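Local coordinates for EST1E (Clostridium proteoclasticum, PDB 2WTM), which hydrolyses esters as a promiscuous feruloyl esterase of the alpha/beta-hydrolase superfamily, probably releasing ferulic acid from plant cell-wall material in the rumen, at residues 26-31 against 55-60; 127-132 against 242-247; 81-86 against 115-120. One frame throughout, in Å; residues are numbered along the deposited sequence.

Contact 1: 26-31 against 55-60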
loop_
_atom_site.group_PDB
_atom_site.type_symbol
_atom_site.label_atom_id
_atom_site.label_comp_id
_atom_site.label_asym_id
_atom_site.label_seq_id
_atom_site.Cartn_x
_atom_site.Cartn_y
_atom_site.Cartn_z
ATOM N N LYS A 26 20.417 23.661 14.425
ATOM C CA LYS A 26 20.054 23.179 13.095
ATOM C C LYS A 26 20.987 22.032 12.694
ATOM O O LYS A 26 22.217 22.104 12.859
ATOM C CB LYS A 26 20.130 24.292 12.050
ATOM C CG LYS A 26 18.950 25.250 12.037
ATOM C CD LYS A 26 17.780 24.643 11.250
ATOM C CE LYS A 26 16.766 25.674 10.857
ATOM N NZ LYS A 26 16.209 26.290 12.075
ATOM N N CYS A 27 20.405 20.941 12.163
ATOM C CA CYS A 27 21.218 19.858 11.652
ATOM C C CYS A 27 20.352 18.964 10.752
ATOM O O CYS A 27 19.113 19.042 10.818
ATOM C CB CYS A 27 21.781 18.994 12.768
ATOM S SG CYS A 27 20.602 18.277 13.879
ATOM N N PRO A 28 21.016 18.140 9.925
ATOM C CA PRO A 28 20.258 17.153 9.129
ATOM C C PRO A 28 19.682 16.055 10.001
ATOM O O PRO A 28 20.093 15.860 11.143
ATOM C CB PRO A 28 21.297 16.576 8.184
ATOM C CG PRO A 28 22.484 17.499 8.256
ATOM C CD PRO A 28 22.464 18.040 9.655
ATOM N N LEU A 29 18.743 15.277 9.462
ATOM C CA LEU A 29 18.097 14.193 10.210
ATOM C C LEU A 29 18.023 12.962 9.269
ATOM O O LEU A 29 17.607 13.111 8.105
ATOM C CB LEU A 29 16.689 14.565 10.565
ATOM C CG LEU A 29 15.879 13.434 11.176
ATOM C CD1 LEU A 29 16.166 13.393 12.574
ATOM C CD2 LEU A 29 14.389 13.585 10.970
ATOM N N CYS A 30 18.456 11.810 9.752
ATOM C CA CYS A 30 18.289 10.555 9.000
ATOM C C CYS A 30 17.286 9.670 9.693
ATOM O O CYS A 30 17.425 9.313 10.854
ATOM C CB CYS A 30 19.559 9.829 8.807
ATOM S SG CYS A 30 19.542 8.411 7.713
ATOM N N ILE A 31 16.234 9.280 8.950
ATOM C CA ILE A 31 15.274 8.285 9.359
ATOM C C ILE A 31 15.880 6.889 9.100
ATOM O O ILE A 31 16.399 6.609 8.011
ATOM C CB ILE A 31 13.945 8.461 8.613
ATOM C CG1 ILE A 31 13.290 9.808 8.986
ATOM C CG2 ILE A 31 12.947 7.372 9.001
ATOM C CD1 ILE A 31 12.190 10.270 8.033
ATOM N N ILE A 55 28.930 12.416 13.078
ATOM C CA ILE A 55 29.232 13.401 12.057
ATOM C C ILE A 55 28.270 14.595 12.002
ATOM O O ILE A 55 28.330 15.425 11.131
ATOM C CB ILE A 55 29.372 12.754 10.655
ATOM C CG1 ILE A 55 28.025 12.139 10.191
ATOM C CG2 ILE A 55 30.442 11.699 10.680
ATOM C CD1 ILE A 55 28.043 11.674 8.757
ATOM N N GLY A 56 27.347 14.682 12.959
ATOM C CA GLY A 56 26.454 15.817 13.017
ATOM C C GLY A 56 25.057 15.662 12.452
ATOM O O GLY A 56 24.402 16.635 12.151
ATOM N N VAL A 57 24.655 14.419 12.331
ATOM C CA VAL A 57 23.309 14.068 11.778
ATOM C C VAL A 57 22.479 13.483 12.891
ATOM O O VAL A 57 22.800 12.458 13.476
ATOM C CB VAL A 57 23.493 13.109 10.522
ATOM C CG1 VAL A 57 22.127 12.633 9.944
ATOM C CG2 VAL A 57 24.251 13.794 9.419
ATOM N N ALA A 58 21.362 14.151 13.144
ATOM C CA ALA A 58 20.373 13.605 14.084
ATOM C C ALA A 58 19.764 12.362 13.412
ATOM O O ALA A 58 19.789 12.211 12.203
ATOM C CB ALA A 58 19.346 14.589 14.341
ATOM N N THR A 59 19.229 11.477 14.241
ATOM C CA THR A 59 18.644 10.235 13.721
ATOM C C THR A 59 17.297 10.014 14.340
ATOM O O THR A 59 17.058 10.333 15.525
ATOM C CB THR A 59 19.556 9.043 13.988
ATOM O OG1 THR A 59 19.882 8.959 15.412
ATOM C CG2 THR A 59 20.828 9.153 13.103
ATOM N N LEU A 60 16.407 9.402 13.545
ATOM C CA LEU A 60 15.094 9.036 14.046
ATOM C C LEU A 60 14.937 7.604 13.645
ATOM O O LEU A 60 14.660 7.277 12.466
ATOM C CB LEU A 60 13.980 9.946 13.503
ATOM C CG LEU A 60 12.517 9.813 13.966
ATOM C CD1 LEU A 60 12.455 10.012 15.494
ATOM C CD2 LEU A 60 11.707 10.807 13.251
#
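Leu29 lays its CD1 methyl across the neighbouring strand, meeting Ala58 CB at 3.8 Å and reaching on to Leu60 CB. The reach follows from its first torsion, which sets CG anti to the backbone N (chi1 172°) and lets the branch lean over the adjoining backbone. With Ile31 and Leu60 it forms one face of the sheet, roofed by Val89, Val90 and Ala93 of helix 79-93. On the other face Cys30 CB meets the CG1 branch of Val57, just before the second strand, at 4.0 Å, while Leu52 of helix 43-54 packs on both residues. Between these two layers runs a parallel ladder in which Leu29, Cys30 and Ile31 pair with Ala58, Thr59 and Leu60. Ala58 N donates to Pro28 O at 2.9 Å with a rather bent N-H...O angle of 141°; Cys30 N then donates to Ala58 O, and Leu60 N to Cys30 O, both much straighter. Thus Cys30 spends both its backbone N and O on this partner strand, as a parallel pairing demands, whereas Leu29 bonds to Asp101 and Tyr103 on strand 99-107. The two strands belong to a beta-alpha-beta unit, strand 27-33, helix 43-54, strand 58-62, within the central sheet of the alpha/beta-hydrolase fold. Where that helix ends, Gly56 is the C-prime residue of a Schellman motif, at a positive phi (99°) suited to glycine. Its carbonyl O lies at the start of the neighbouring strand, 3.5 Å from Pro28 CD and close to Cys27 CB. Cys27 SG, set between the backbone N and the carbonyl carbon, turns to Ala58 CB at 3.9 Å. Thr59 OG1 is hydrogen-bonded by Asn53 ND2, a group that also bonds Val57 O and so ties the strand's start to the preceding helix.

Contact 2: 127-132 against 242-247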
loop_
_atom_site.group_PDB
_atom_site.type_symbol
_atom_site.label_atom_id
_atom_site.label_comp_id
_atom_site.label_asym_id
_atom_site.label_seq_id
_atom_site.Cartn_x
_atom_site.Cartn_y
_atom_site.Cartn_z
ATOM N N ALA A 127 19.312 11.999 0.260
ATOM C CA ALA A 127 20.058 10.823 -0.125
ATOM C C ALA A 127 19.510 9.589 0.610
ATOM O O ALA A 127 18.768 9.769 1.589
ATOM C CB ALA A 127 21.571 10.993 0.164
ATOM N N LEU A 128 19.940 8.410 0.187
ATOM C CA LEU A 128 19.280 7.145 0.553
ATOM C C LEU A 128 20.343 6.110 0.773
ATOM O O LEU A 128 21.263 5.942 -0.045
ATOM C CB LEU A 128 18.374 6.726 -0.614
ATOM C CG LEU A 128 17.790 5.351 -0.476
ATOM C CD1 LEU A 128 16.817 5.226 0.641
ATOM C CD2 LEU A 128 17.124 5.047 -1.774
ATOM N N ILE A 129 20.208 5.372 1.862
ATOM C CA ILE A 129 21.128 4.288 2.230
ATOM C C ILE A 129 20.445 2.948 2.502
ATOM O O ILE A 129 20.112 2.652 3.638
ATOM C CB ILE A 129 21.970 4.693 3.458
ATOM C CG1 ILE A 129 22.591 6.063 3.196
ATOM C CG2 ILE A 129 23.060 3.646 3.652
ATOM C CD1 ILE A 129 23.327 6.606 4.384
ATOM N N PRO A 130 20.261 2.128 1.460
ATOM C CA PRO A 130 19.732 0.790 1.710
ATOM C C PRO A 130 20.852 -0.155 2.115
ATOM O O PRO A 130 21.723 -0.449 1.311
ATOM C CB PRO A 130 19.083 0.437 0.363
ATOM C CG PRO A 130 19.037 1.701 -0.387
ATOM C CD PRO A 130 20.298 2.405 0.036
ATOM N N LEU A 131 20.742 -0.712 3.305
ATOM C CA LEU A 131 21.724 -1.637 3.874
ATOM C C LEU A 131 21.233 -3.089 3.643
ATOM O O LEU A 131 20.161 -3.415 4.139
ATOM C CB LEU A 131 21.918 -1.328 5.344
ATOM C CG LEU A 131 22.411 0.048 5.684
ATOM C CD1 LEU A 131 22.277 0.384 7.170
ATOM C CD2 LEU A 131 23.804 0.337 5.161
ATOM N N SER A 132 21.936 -3.867 2.762
ATOM C CA SER A 132 21.521 -5.224 2.396
ATOM C C SER A 132 20.020 -5.293 2.151
ATOM O O SER A 132 19.301 -6.107 2.762
ATOM C CB SER A 132 21.958 -6.182 3.526
ATOM O OG SER A 132 23.412 -6.043 3.715
ATOM N N LYS A 242 29.598 6.624 6.860
ATOM C CA LYS A 242 30.246 7.853 7.278
ATOM C C LYS A 242 30.825 8.650 6.126
ATOM O O LYS A 242 30.542 9.821 5.996
ATOM C CB LYS A 242 31.317 7.522 8.305
ATOM C CG LYS A 242 32.028 8.754 8.845
ATOM C CD LYS A 242 33.341 8.366 9.596
ATOM C CE LYS A 242 33.781 9.497 10.518
ATOM N NZ LYS A 242 35.082 9.196 11.254
ATOM N N GLU A 243 31.593 8.000 5.250
ATOM C CA GLU A 243 32.239 8.724 4.136
ATOM C C GLU A 243 31.218 9.281 3.120
ATOM O O GLU A 243 31.226 10.413 2.692
ATOM C CB GLU A 243 33.205 7.799 3.401
ATOM C CG GLU A 243 34.529 7.577 4.220
ATOM C CD GLU A 243 35.535 6.567 3.607
ATOM O OE1 GLU A 243 35.479 6.301 2.349
ATOM O OE2 GLU A 243 36.380 6.047 4.420
ATOM N N PHE A 244 30.101 8.375 2.921
ATOM C CA PHE A 244 29.103 8.828 1.992
ATOM C C PHE A 244 28.329 10.016 2.501
ATOM O O PHE A 244 28.022 10.951 1.752
ATOM C CB PHE A 244 28.178 7.605 1.665
ATOM C CG PHE A 244 26.931 7.954 0.898
ATOM C CD1 PHE A 244 26.960 8.101 -0.456
ATOM C CD2 PHE A 244 25.733 8.112 1.552
ATOM C CE1 PHE A 244 25.780 8.382 -1.162
ATOM C CE2 PHE A 244 24.557 8.436 0.863
ATOM C CZ PHE A 244 24.612 8.537 -0.508
ATOM N N MET A 245 27.987 9.947 3.784
ATOM C CA MET A 245 27.193 10.990 4.433
ATOM C C MET A 245 27.990 12.281 4.629
ATOM O O MET A 245 27.448 13.360 4.405
ATOM C CB MET A 245 26.533 10.465 5.723
ATOM C CG MET A 245 25.233 9.620 5.446
ATOM S SD MET A 245 23.962 10.537 4.552
ATOM C CE MET A 245 23.495 11.747 5.756
ATOM N N LEU A 246 29.265 12.151 4.933
ATOM C CA LEU A 246 30.127 13.369 4.966
ATOM C C LEU A 246 30.129 14.042 3.632
ATOM O O LEU A 246 30.054 15.293 3.593
ATOM C CB LEU A 246 31.547 13.036 5.402
ATOM C CG LEU A 246 31.710 12.846 6.862
ATOM C CD1 LEU A 246 33.080 12.298 7.156
ATOM C CD2 LEU A 246 31.431 14.094 7.640
ATOM N N GLU A 247 30.199 13.281 2.528
ATOM C CA GLU A 247 30.086 13.862 1.193
ATOM C C GLU A 247 28.750 14.572 0.969
ATOM O O GLU A 247 28.704 15.604 0.320
ATOM C CB GLU A 247 30.320 12.825 0.096
ATOM C CG GLU A 247 30.067 13.290 -1.360
ATOM C CD GLU A 247 30.572 12.305 -2.418
ATOM O OE1 GLU A 247 31.344 11.388 -2.085
ATOM O OE2 GLU A 247 30.221 12.481 -3.614
#
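Ile129 and Ala127, alternate residues of one strand, meet Phe244 and Met245 of the C-terminal helix through apolar contacts between side chains. The phenyl ring takes both strand residues: Ala127 CB lies 4.0 Å from Phe244 CZ and equally near CE2, while Ile129 CG1 approaches CE2 at 3.9 Å. Both approaches are oblique to the ring. With CG anti to the backbone N (chi1 170°), the ring is carried out from the helix to the strand, where it and the Ile129 side chain slide past each other in opposite directions.

A second apolar pairing involves sulfur. Ile129 ends in CD1, which touches Met245 CG at 3.7 Å and Met245 SD at 4.0 Å, the two side chains crossing at a slant. Met245 is folded at chi2 and chi3, and its bent chain also packs against Tyr103 of strand 99-107.

Polar bonding plays no part between the segments; Leu128 O comes no nearer than 4.2 Å to Phe244 CE2. The strand's backbone bonds instead run within the sheet: Ala127 and Ile129 bond to strand 99-107, and Leu128 to Leu193, whose side chain also touches Phe244. The axes of segments 127-131 and 242-247 run nearly antiparallel (171°), 10.3 Å apart at closest. Helix 234-249 packs on the face of the central, predominantly parallel sheet that carries Ala127 and Ile129, the layered construction characteristic of the alpha/beta-hydrolase fold.

Contact 3: 81-86 against 115-120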
loop_
_atom_site.group_PDB
_atom_site.type_symbol
_atom_site.label_atom_id
_atom_site.label_comp_id
_atom_site.label_asym_id
_atom_site.label_seq_id
_atom_site.Cartn_x
_atom_site.Cartn_y
_atom_site.Cartn_z
ATOM N N LYS A 81 1.417 -1.267 5.144
ATOM C CA LYS A 81 1.433 -0.661 6.493
ATOM C C LYS A 81 2.745 0.027 6.809
ATOM O O LYS A 81 2.736 1.162 7.334
ATOM C CB LYS A 81 1.080 -1.696 7.547
ATOM C CG LYS A 81 -0.331 -2.246 7.337
ATOM C CD LYS A 81 -0.811 -3.171 8.471
ATOM C CE LYS A 81 -2.154 -3.902 8.142
ATOM N NZ LYS A 81 -2.698 -4.607 9.363
ATOM N N TRP A 82 3.865 -0.650 6.546
ATOM C CA TRP A 82 5.146 -0.041 6.739
ATOM C C TRP A 82 5.319 1.250 5.937
ATOM O O TRP A 82 5.867 2.250 6.443
ATOM C CB TRP A 82 6.304 -1.024 6.412
ATOM C CG TRP A 82 6.566 -1.999 7.518
ATOM C CD1 TRP A 82 5.696 -2.502 8.462
ATOM C CD2 TRP A 82 7.872 -2.569 7.814
ATOM N NE1 TRP A 82 6.413 -3.366 9.335
ATOM C CE2 TRP A 82 7.737 -3.376 8.965
ATOM C CE3 TRP A 82 9.140 -2.392 7.255
ATOM C CZ2 TRP A 82 8.858 -4.030 9.524
ATOM C CZ3 TRP A 82 10.220 -2.980 7.811
ATOM C CH2 TRP A 82 10.088 -3.804 8.922
ATOM N N LEU A 83 4.864 1.285 4.693
ATOM C CA LEU A 83 5.084 2.514 3.879
ATOM C C LEU A 83 4.202 3.632 4.513
ATOM O O LEU A 83 4.624 4.795 4.667
ATOM C CB LEU A 83 4.733 2.284 2.419
ATOM C CG LEU A 83 5.798 1.436 1.807
ATOM C CD1 LEU A 83 5.336 1.075 0.485
ATOM C CD2 LEU A 83 7.150 2.153 1.768
ATOM N N THR A 84 2.987 3.297 4.933
ATOM C CA THR A 84 2.096 4.259 5.695
ATOM C C THR A 84 2.827 4.835 6.899
ATOM O O THR A 84 2.835 6.030 7.145
ATOM C CB THR A 84 0.726 3.636 5.965
ATOM O OG1 THR A 84 0.091 3.352 4.682
ATOM C CG2 THR A 84 -0.132 4.544 6.771
ATOM N N ASN A 85 3.406 3.898 7.654
ATOM C CA ASN A 85 4.156 4.241 8.866
ATOM C C ASN A 85 5.283 5.217 8.545
ATOM O O ASN A 85 5.499 6.247 9.206
ATOM C CB ASN A 85 4.718 2.999 9.581
ATOM C CG ASN A 85 3.692 1.997 10.051
ATOM O OD1 ASN A 85 4.061 0.895 10.370
ATOM N ND2 ASN A 85 2.453 2.416 10.240
ATOM N N ILE A 86 6.048 4.908 7.534
ATOM C CA ILE A 86 7.178 5.770 7.168
ATOM C C ILE A 86 6.737 7.136 6.690
ATOM O O ILE A 86 7.353 8.131 7.056
ATOM C CB ILE A 86 8.084 5.084 6.142
ATOM C CG1 ILE A 86 8.698 3.819 6.691
ATOM C CG2 ILE A 86 9.173 6.040 5.582
ATOM C CD1 ILE A 86 9.345 2.838 5.684
ATOM N N MET A 115 13.940 2.316 0.048
ATOM C CA MET A 115 13.944 2.474 -1.402
ATOM C C MET A 115 12.578 2.958 -1.937
ATOM O O MET A 115 12.498 3.819 -2.781
ATOM C CB MET A 115 14.374 1.188 -2.094
ATOM C CG MET A 115 15.849 0.799 -1.785
ATOM S SD MET A 115 16.305 -0.865 -2.309
ATOM C CE MET A 115 16.078 -0.808 -4.095
ATOM N N LEU A 116 11.525 2.324 -1.462
ATOM C CA LEU A 116 10.199 2.647 -1.902
ATOM C C LEU A 116 9.761 4.014 -1.409
ATOM O O LEU A 116 9.305 4.854 -2.159
ATOM C CB LEU A 116 9.193 1.570 -1.437
ATOM C CG LEU A 116 9.480 0.092 -1.732
ATOM C CD1 LEU A 116 8.413 -0.924 -1.183
ATOM C CD2 LEU A 116 9.591 -0.022 -3.293
ATOM N N ALA A 117 9.920 4.277 -0.099
ATOM C CA ALA A 117 9.466 5.495 0.515
ATOM C C ALA A 117 10.296 6.708 -0.034
ATOM O O ALA A 117 9.763 7.775 -0.218
ATOM C CB ALA A 117 9.588 5.436 2.067
ATOM N N ALA A 118 11.592 6.555 -0.218
ATOM C CA ALA A 118 12.432 7.630 -0.804
ATOM C C ALA A 118 11.919 8.104 -2.167
ATOM O O ALA A 118 11.818 9.293 -2.496
ATOM C CB ALA A 118 13.841 7.257 -0.872
ATOM N N ALA A 119 11.517 7.141 -2.955
ATOM C CA ALA A 119 10.963 7.509 -4.243
ATOM C C ALA A 119 9.662 8.288 -4.081
ATOM O O ALA A 119 9.425 9.258 -4.793
ATOM C CB ALA A 119 10.851 6.277 -5.097
ATOM N N MET A 120 8.785 7.855 -3.188
ATOM C CA MET A 120 7.529 8.517 -2.980
ATOM C C MET A 120 7.726 9.878 -2.386
ATOM O O MET A 120 6.879 10.761 -2.509
ATOM C CB MET A 120 6.666 7.658 -2.047
ATOM C CG MET A 120 6.355 6.280 -2.620
ATOM S SD MET A 120 5.618 5.154 -1.349
ATOM C CE MET A 120 4.188 5.913 -1.446
#
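A first torsion that places CG anti to the carbonyl carbon (chi1 -73°) and an extended second one (172°) send the two methyls of Leu83 forward to the opposing helix. There CD2 settles 3.8 Å from Leu116 CB and 4.1 Å from Ala117 CB, while CD1 lies 4.0 Å from Leu116 CD1. The two leucine side chains cross at about a right angle, and both methyls of Leu83 take part. Ile86, about one turn farther along, makes its contact through CG2, which is anti to the backbone N and presses on Ala117 CB at 3.6 Å. Ala117 is therefore touched by both residues, and its short side chain is consistent with the close approach of the backbones there, the Leu83 and Ala117 CA atoms being 6.3 Å apart. Met120 joins more loosely, its SD 4.5 Å from Leu83 CD1.

The surroundings continue this apolar packing. Met104 of strand 99-107 lies against Ile86 and Ala117, Phe184 of helix 181-187 packs on Leu116 and Met120, and Phe80 of the second subunit reaches Leu83.

The axes of the two segments lie 10.1 Å apart and cross at -50°. Helix 109-120 starts within what is probably the nucleophile elbow (GxSxG: Gly106, Ser108, Gly110), the strand-to-helix turn of this fold, and its packing against helix 79-93 belongs to the helical layer over the central sheet in an alpha/beta-hydrolase.

Overall arrangement
All three contacts are buried, but they differ in their place on the central sheet. Contact 1 lies within it and is the one that uses backbone hydrogen bonds between its segments; contacts 2 and 3 rely on apolar side chains and involve helices on opposite faces. Ala127 and Ile129 face the helix of contact 2, whereas Leu128, pointing the other way, meets Ala118 and Met115 of contact 3. Contacts 1 and 2 meet directly where Ile55 CD1 packs on Met245 CB; contacts 1 and 3 do not touch. Contact 3 lies nearest the centre of the chain, yet its segments also reach the second subunit, including a salt bridge from Lys81 to Asp9 of that subunit.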